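Local coordinates for ECF RNA polymerase sigma factor SigK (Mycobacterium tuberculosis, PDB 4NQW), which probably directs RNA polymerase to specific promoters as an initiation factor, held inactive by an anti-sigma factor until regulated intramembrane proteolysis releases it, at residues Thr72-Leu77 against His102-Asp107; Leu57-Leu62 against Gly66-Thr71; Leu170-Val175 against Ala181-Ile186. All blocks are in the same frame, centred on the assembly; numbering follows the deposited sequence.

Contact 1: residues Thr72-Leu77 against His102-Asp107; sequences TQEIYL and HRRAVD. With CD (cadmium ion), chain L; CD (cadmium ion), chain C.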
# COMPACT_ATOMS: atom_id res chain seq x y z
N THR A 72 7.96 4.84 -10.17
CA THR A 72 6.75 4.37 -10.84
C THR A 72 7.08 3.36 -11.96
O THR A 72 6.36 2.38 -12.13
CB THR A 72 5.92 5.55 -11.40
OG1 THR A 72 5.52 6.40 -10.32
CG2 THR A 72 4.68 5.05 -12.13
N GLN A 73 8.16 3.61 -12.70
CA GLN A 73 8.64 2.67 -13.71
C GLN A 73 9.02 1.33 -13.10
O GLN A 73 8.64 0.28 -13.61
CB GLN A 73 9.87 3.22 -14.44
CG GLN A 73 9.58 4.31 -15.44
CD GLN A 73 10.83 4.74 -16.17
OE1 GLN A 73 11.83 5.12 -15.55
NE2 GLN A 73 10.80 4.68 -17.49
N GLU A 74 9.79 1.38 -12.01
CA GLU A 74 10.20 0.17 -11.30
C GLU A 74 8.98 -0.63 -10.86
O GLU A 74 8.98 -1.85 -10.94
CB GLU A 74 11.06 0.53 -10.08
CG GLU A 74 12.46 1.02 -10.42
CD GLU A 74 13.25 1.47 -9.20
OE1 GLU A 74 12.75 1.32 -8.06
OE2 GLU A 74 14.37 1.98 -9.38
N ILE A 75 7.95 0.08 -10.40
CA ILE A 75 6.72 -0.55 -9.91
C ILE A 75 6.03 -1.33 -11.02
O ILE A 75 5.70 -2.50 -10.84
CB ILE A 75 5.75 0.48 -9.30
CG1 ILE A 75 6.34 1.05 -8.00
CG2 ILE A 75 4.40 -0.15 -8.98
CD1 ILE A 75 5.75 2.36 -7.54
N TYR A 76 5.82 -0.70 -12.17
CA TYR A 76 5.15 -1.36 -13.30
C TYR A 76 6.03 -2.41 -13.99
O TYR A 76 5.51 -3.32 -14.64
CB TYR A 76 4.61 -0.34 -14.30
CG TYR A 76 3.37 0.35 -13.78
CD1 TYR A 76 3.43 1.65 -13.27
CD2 TYR A 76 2.15 -0.31 -13.76
CE1 TYR A 76 2.29 2.27 -12.77
CE2 TYR A 76 1.01 0.30 -13.26
CZ TYR A 76 1.09 1.59 -12.77
OH TYR A 76 -0.04 2.20 -12.28
N LEU A 77 7.35 -2.29 -13.85
CA LEU A 77 8.25 -3.36 -14.29
C LEU A 77 8.05 -4.59 -13.40
O LEU A 77 7.99 -5.71 -13.90
CB LEU A 77 9.72 -2.91 -14.27
CG LEU A 77 10.80 -3.77 -14.97
CD1 LEU A 77 11.11 -5.06 -14.22
CD2 LEU A 77 10.45 -4.07 -16.42
N HIS A 102 3.65 1.28 -2.57
CA HIS A 102 3.92 1.90 -1.27
C HIS A 102 5.19 1.34 -0.65
O HIS A 102 6.01 2.09 -0.10
CB HIS A 102 2.76 1.66 -0.32
CG HIS A 102 2.90 2.38 0.97
ND1 HIS A 102 2.59 3.72 1.11
CD2 HIS A 102 3.36 1.98 2.18
CE1 HIS A 102 2.83 4.09 2.35
NE2 HIS A 102 3.30 3.06 3.02
N ARG A 103 5.35 0.03 -0.71
CA ARG A 103 6.53 -0.64 -0.17
C ARG A 103 7.79 -0.09 -0.83
O ARG A 103 8.80 0.12 -0.16
CB ARG A 103 6.43 -2.15 -0.39
CG ARG A 103 7.63 -2.95 0.10
CD ARG A 103 7.58 -4.38 -0.40
NE ARG A 103 8.84 -5.08 -0.15
CZ ARG A 103 9.04 -5.98 0.81
NH1 ARG A 103 8.06 -6.33 1.64
NH2 ARG A 103 10.23 -6.56 0.94
N ARG A 104 7.73 0.14 -2.14
CA ARG A 104 8.88 0.62 -2.90
C ARG A 104 9.20 2.08 -2.59
O ARG A 104 10.36 2.44 -2.42
CB ARG A 104 8.64 0.44 -4.41
CG ARG A 104 9.89 0.56 -5.26
CD ARG A 104 9.63 0.11 -6.68
NE ARG A 104 9.57 -1.35 -6.80
CZ ARG A 104 10.59 -2.14 -7.13
NH1 ARG A 104 11.80 -1.64 -7.38
NH2 ARG A 104 10.41 -3.45 -7.21
N ALA A 105 8.16 2.92 -2.50
CA ALA A 105 8.33 4.33 -2.18
C ALA A 105 8.87 4.54 -0.76
O ALA A 105 9.79 5.33 -0.55
CB ALA A 105 7.02 5.07 -2.35
N VAL A 106 8.27 3.84 0.21
CA VAL A 106 8.70 3.92 1.60
C VAL A 106 10.14 3.46 1.76
O VAL A 106 10.94 4.09 2.45
CB VAL A 106 7.76 3.10 2.53
CG1 VAL A 106 8.43 2.75 3.85
CG2 VAL A 106 6.46 3.87 2.77
N ASP A 107 10.47 2.35 1.10
CA ASP A 107 11.85 1.86 1.06
C ASP A 107 12.82 2.94 0.56
O ASP A 107 13.90 3.12 1.13
CB ASP A 107 11.93 0.62 0.16
CG ASP A 107 13.36 0.24 -0.18
OD1 ASP A 107 13.91 0.80 -1.15
OD2 ASP A 107 13.92 -0.62 0.52
CD CD L . 13.53 -1.78 2.60
CD CD C . 16.32 0.45 -1.20
O HOH W 1 16.39 2.84 -2.51

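Contact 2: residues Leu57-Leu62 against Gly66-Thr71; sequences LVMRVL and GYSEET. With CD (cadmium ion), chain E.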
# COMPACT_ATOMS: atom_id res chain seq x y z
N LEU A 57 0.55 8.44 -5.27
CA LEU A 57 1.01 7.91 -3.99
C LEU A 57 2.52 8.09 -3.86
O LEU A 57 3.01 8.57 -2.84
CB LEU A 57 0.65 6.43 -3.84
CG LEU A 57 1.19 5.75 -2.57
CD1 LEU A 57 0.76 6.49 -1.31
CD2 LEU A 57 0.75 4.30 -2.51
N VAL A 58 3.25 7.69 -4.90
CA VAL A 58 4.70 7.82 -4.92
C VAL A 58 5.12 9.29 -4.75
O VAL A 58 5.97 9.60 -3.91
CB VAL A 58 5.30 7.23 -6.21
CG1 VAL A 58 6.79 7.54 -6.32
CG2 VAL A 58 5.10 5.72 -6.24
N MET A 59 4.51 10.18 -5.53
CA MET A 59 4.73 11.63 -5.38
C MET A 59 4.53 12.07 -3.93
O MET A 59 5.36 12.80 -3.39
CB MET A 59 3.79 12.44 -6.28
CG MET A 59 4.40 12.93 -7.59
SD MET A 59 5.96 13.83 -7.40
CE MET A 59 5.53 15.06 -6.17
N ARG A 60 3.44 11.62 -3.32
CA ARG A 60 3.12 11.97 -1.94
C ARG A 60 4.23 11.56 -0.97
O ARG A 60 4.59 12.34 -0.09
CB ARG A 60 1.79 11.32 -1.53
CG ARG A 60 1.36 11.60 -0.10
CD ARG A 60 1.13 13.09 0.15
NE ARG A 60 1.77 13.51 1.40
CZ ARG A 60 1.16 13.65 2.58
NH1 ARG A 60 -0.15 13.41 2.71
NH2 ARG A 60 1.86 14.04 3.64
N VAL A 61 4.77 10.36 -1.15
CA VAL A 61 5.79 9.81 -0.25
C VAL A 61 7.17 10.43 -0.50
O VAL A 61 7.83 10.87 0.43
CB VAL A 61 5.88 8.27 -0.36
CG1 VAL A 61 7.00 7.73 0.52
CG2 VAL A 61 4.55 7.63 0.04
N LEU A 62 7.58 10.46 -1.77
CA LEU A 62 8.93 10.92 -2.13
C LEU A 62 9.03 12.44 -2.28
O LEU A 62 10.06 13.03 -1.94
CB LEU A 62 9.38 10.25 -3.43
CG LEU A 62 9.29 8.72 -3.48
CD1 LEU A 62 9.84 8.21 -4.80
CD2 LEU A 62 10.02 8.07 -2.32
N GLY A 66 11.34 13.69 -10.32
CA GLY A 66 12.32 12.82 -10.98
C GLY A 66 12.34 11.40 -10.43
O GLY A 66 12.17 10.44 -11.18
N TYR A 67 12.54 11.27 -9.12
CA TYR A 67 12.57 9.95 -8.49
C TYR A 67 11.19 9.28 -8.46
O TYR A 67 11.11 8.05 -8.50
CB TYR A 67 13.18 10.03 -7.08
CG TYR A 67 14.66 10.33 -7.10
CD1 TYR A 67 15.58 9.36 -7.51
CD2 TYR A 67 15.15 11.58 -6.74
CE1 TYR A 67 16.94 9.63 -7.54
CE2 TYR A 67 16.51 11.85 -6.76
CZ TYR A 67 17.40 10.88 -7.17
OH TYR A 67 18.75 11.15 -7.19
N SER A 68 10.12 10.08 -8.40
CA SER A 68 8.76 9.54 -8.45
C SER A 68 8.46 8.88 -9.80
O SER A 68 7.77 7.85 -9.86
CB SER A 68 7.72 10.62 -8.16
OG SER A 68 7.78 11.03 -6.81
N GLU A 69 8.98 9.47 -10.87
CA GLU A 69 8.87 8.88 -12.21
C GLU A 69 9.63 7.56 -12.28
O GLU A 69 9.09 6.55 -12.73
CB GLU A 69 9.39 9.85 -13.27
CG GLU A 69 8.49 11.06 -13.49
CD GLU A 69 9.08 12.08 -14.46
OE1 GLU A 69 10.14 11.81 -15.07
OE2 GLU A 69 8.46 13.15 -14.63
N GLU A 70 10.88 7.56 -11.83
CA GLU A 70 11.71 6.36 -11.86
C GLU A 70 11.15 5.23 -10.99
O GLU A 70 11.17 4.07 -11.39
CB GLU A 70 13.15 6.68 -11.44
CG GLU A 70 13.87 7.58 -12.42
CD GLU A 70 15.33 7.81 -12.06
OE1 GLU A 70 15.77 7.33 -11.00
OE2 GLU A 70 16.03 8.47 -12.85
N THR A 71 10.65 5.58 -9.81
CA THR A 71 10.04 4.61 -8.91
C THR A 71 8.78 4.00 -9.53
O THR A 71 8.57 2.80 -9.44
CB THR A 71 9.69 5.25 -7.55
OG1 THR A 71 10.86 5.87 -7.00
CG2 THR A 71 9.15 4.21 -6.57
CD CD E . 9.49 14.02 -16.65
O HOH W 2 8.80 16.16 -15.48
O HOH W 3 7.69 15.48 -17.99

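Contact 3: residues Leu170-Val175 against Ala181-Ile186; sequences LTYVEV and ANLSTI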
# COMPACT_ATOMS: atom_id res chain seq x y z
N LEU A 170 7.40 6.15 8.42
CA LEU A 170 7.92 5.74 9.72
C LEU A 170 7.40 4.35 10.11
O LEU A 170 6.27 3.99 9.78
CB LEU A 170 7.54 6.74 10.82
CG LEU A 170 8.36 8.03 10.92
CD1 LEU A 170 8.13 8.94 9.73
CD2 LEU A 170 8.03 8.75 12.22
N THR A 171 8.24 3.58 10.80
CA THR A 171 7.82 2.30 11.36
C THR A 171 7.03 2.58 12.64
O THR A 171 7.18 3.65 13.23
CB THR A 171 9.03 1.40 11.71
OG1 THR A 171 9.76 1.97 12.80
CG2 THR A 171 9.96 1.22 10.51
N TYR A 172 6.21 1.63 13.06
CA TYR A 172 5.38 1.84 14.26
C TYR A 172 6.24 2.07 15.51
O TYR A 172 5.82 2.78 16.43
CB TYR A 172 4.41 0.67 14.48
CG TYR A 172 5.00 -0.56 15.12
CD1 TYR A 172 5.68 -1.50 14.35
CD2 TYR A 172 4.86 -0.80 16.48
CE1 TYR A 172 6.22 -2.64 14.93
CE2 TYR A 172 5.40 -1.93 17.07
CZ TYR A 172 6.08 -2.85 16.29
OH TYR A 172 6.62 -3.98 16.86
N VAL A 173 7.43 1.49 15.53
CA VAL A 173 8.41 1.74 16.59
C VAL A 173 8.84 3.20 16.57
O VAL A 173 8.84 3.87 17.60
CB VAL A 173 9.66 0.84 16.43
CG1 VAL A 173 10.70 1.17 17.50
CG2 VAL A 173 9.28 -0.63 16.51
N GLU A 174 9.21 3.69 15.38
CA GLU A 174 9.60 5.09 15.20
C GLU A 174 8.48 6.06 15.57
O GLU A 174 8.75 7.16 16.06
CB GLU A 174 10.06 5.34 13.76
CG GLU A 174 11.41 4.74 13.41
CD GLU A 174 11.86 5.06 12.00
OE1 GLU A 174 11.04 4.93 11.06
OE2 GLU A 174 13.03 5.45 11.82
N VAL A 175 7.23 5.67 15.33
CA VAL A 175 6.08 6.48 15.72
C VAL A 175 5.92 6.51 17.24
O VAL A 175 5.63 7.56 17.81
CB VAL A 175 4.77 5.98 15.06
CG1 VAL A 175 3.55 6.69 15.62
CG2 VAL A 175 4.84 6.16 13.55
N ALA A 181 4.95 7.35 23.32
CA ALA A 181 3.93 6.36 23.67
C ALA A 181 4.50 4.94 23.61
O ALA A 181 5.61 4.73 23.12
CB ALA A 181 2.73 6.49 22.75
N ASN A 182 3.74 3.98 24.13
CA ASN A 182 4.15 2.56 24.11
C ASN A 182 3.86 1.91 22.76
O ASN A 182 3.04 2.40 21.99
CB ASN A 182 3.44 1.78 25.22
CG ASN A 182 4.19 1.81 26.54
OD1 ASN A 182 3.62 2.15 27.57
ND2 ASN A 182 5.47 1.44 26.51
N LEU A 183 4.53 0.78 22.50
CA LEU A 183 4.32 0.03 21.26
C LEU A 183 2.90 -0.51 21.19
O LEU A 183 2.26 -0.46 20.13
CB LEU A 183 5.31 -1.14 21.16
CG LEU A 183 6.81 -0.83 21.18
CD1 LEU A 183 7.62 -2.10 20.92
CD2 LEU A 183 7.18 0.24 20.16
N SER A 184 2.40 -1.01 22.32
CA SER A 184 1.02 -1.45 22.44
C SER A 184 0.04 -0.36 22.02
O SER A 184 -0.93 -0.62 21.32
CB SER A 184 0.73 -1.87 23.88
OG SER A 184 -0.64 -2.17 24.07
N THR A 185 0.32 0.86 22.47
CA THR A 185 -0.57 2.00 22.23
C THR A 185 -0.62 2.37 20.75
O THR A 185 -1.70 2.59 20.21
CB THR A 185 -0.15 3.23 23.06
OG1 THR A 185 0.01 2.84 24.43
CG2 THR A 185 -1.20 4.34 22.96
N ILE A 186 0.53 2.44 20.10
CA ILE A 186 0.59 2.82 18.68
C ILE A 186 -0.00 1.73 17.79
O ILE A 186 -0.66 2.03 16.80
CB ILE A 186 2.03 3.15 18.23
CG1 ILE A 186 2.59 4.34 19.02
CG2 ILE A 186 2.09 3.44 16.73
CD1 ILE A 186 1.77 5.62 18.92

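Contact 1: residues Thr72-Leu77 against His102-Asp107
Within 102-107, Arg104 carries this contact, reaching Glu74 and Ile75 of 72-77. The electrostatic part is a single-atom salt bridge: Arg104 NH1 donates to Glu74 OE1 at 3.2 Å, with an N-H...O angle of 154°. The acceptor lies close to the guanidinium plane, yet NH1 approaches OE1 from above the carboxylate, because the two flat groups stand 76° apart. It is therefore not the coplanar two-bond pairing of the textbook. The guanidinium has a second carboxylate, with NH2 hydrogen-bonded to Glu78 one turn further on, and one of its faces lies over the backbone carbonyl Glu74 O.

The apolar part belongs to the chain behind the charge. Arg104 CD rests 3.7 Å from Ile75 CG1, the two side chains running past each other in opposite directions, and the bend at chi3 (-76°) turns the guanidinium from this methylene toward the acids.

Further along, Asp107 bridges two cadmium ions, OD1 binding one and OD2 the other. Within sigma-70 domain 2, the contact joins helix 65-82 to helix 93-111, while Ile75 also packs on Val54 and Val58 of helix 42-62.

Contact 2: residues Leu57-Leu62 against Gly66-Thr71
The helical hairpin of sigma-70 domain 2, in which helix 42-62 turns back through a short connection into helix 65-82, is held at its closed end by Ser68 and Thr71 packing against Val58, Met59 and Leu62. The axes of the two short segments approach to 9.0 Å with 135° between their directions. The backbones come nearest where Met59 faces Ser68, and the small serine lets them close to 5.5 Å between Met59 CA and Ser68 CA.

Val58 CG1 touches Ser68 CA at 3.5 Å. This methyl lies anti to the backbone N (chi1 172°), which directs it into the other helix, where it also meets Thr71 CB at 3.9 Å. Met59 bends at chi2 and chi3 and brings its sulfur alongside the serine, SD lying 3.4 Å from Ser68 OG. That hydroxyl is bonded to the carbonyl oxygen of Asp64, which gives the buried group a partner at the start of the helix.

On the other helix face, Glu69 binds a cadmium ion with both carboxylate oxygens, sharing the metal with a polar side chain of another protein chain. Glu70 and Thr71 begin the motif that meets the polymerase subunit RpoC.

Leu62 and Thr71 meet tip to tip, Leu62 CD1 coming 3.4 Å from Thr71 OG1. The threonine hydroxyl donates to Tyr67 O at 2.7 Å from above the carbonyl plane, while Thr71 N reaches the same oxygen from the opposite face.

Contact 3: residues Leu170-Val175 against Ala181-Ile186
Tyr172 packs against Leu183 and Ile186 in the helix-turn-helix of sigma-70 domain 4, a motif that probably binds DNA, and its side chain spans much of the interface between helix 172-178 and helix 183-201. At its root, CB lies 4.3 Å from Ile186 CG2. The first torsion (chi1 80°) sets CG between the backbone N and the carbonyl carbon, a crowded position, and brings the ring toward Leu183. There the ring offers its edge: CE2 meets Leu183 CB at 4.2 Å, close to the ring plane, with the two side chains crossing at about a right angle. Val173 CG2 of the same helix lies over one face, toward the rim. At the tip, OH is hydrogen-bonded to an acidic side chain of another protein chain, so one residue serves both the motif's own packing and an interface with its partner.

The remaining cross-contacts are van der Waals packing. Leu183 CD2 lies 4.1 Å from Val173 CA and also touches Tyr172 CE2, and the methyl Ile186 CG2 sits 3.8 Å from the backbone carbonyl oxygen Tyr172 O.

The start of helix 172-178 is fixed by a capping box, in which Glu174 N donates to Thr171 OG1 at 3.1 Å and Thr171 N returns a nearly straight bond (168°) to the anti lone pair of Glu174 OE1. Deeper in, Val175 and Ile186 lie across each other at a slant: Val175 CG1 is 3.7 Å from Ile186 CG2 and 3.9 Å from Ile186 CD1.

How the contacts relate
The three contacts follow one another along the chain, contact 2 closing before contact 1 opens and contact 3 coming last. Contacts 1 and 2 form a single piece of sigma-70 domain 2: their centres are 8 Å apart, both use helix 65-82, and they touch directly, for instance where Ile75 CD1 meets Val58 CG2 at 3.7 Å. Together they join helices 42-62, 65-82 and 93-111 in the domain that in sigma-70 factors contacts the -10 element and takes part in melting it. Contact 3 belongs to domain 4, its centre about 25 Å from that of contact 1, touching neither. The example illustrates a sigma factor's modular build: two helical domains that also pack on each other through helix 156-167.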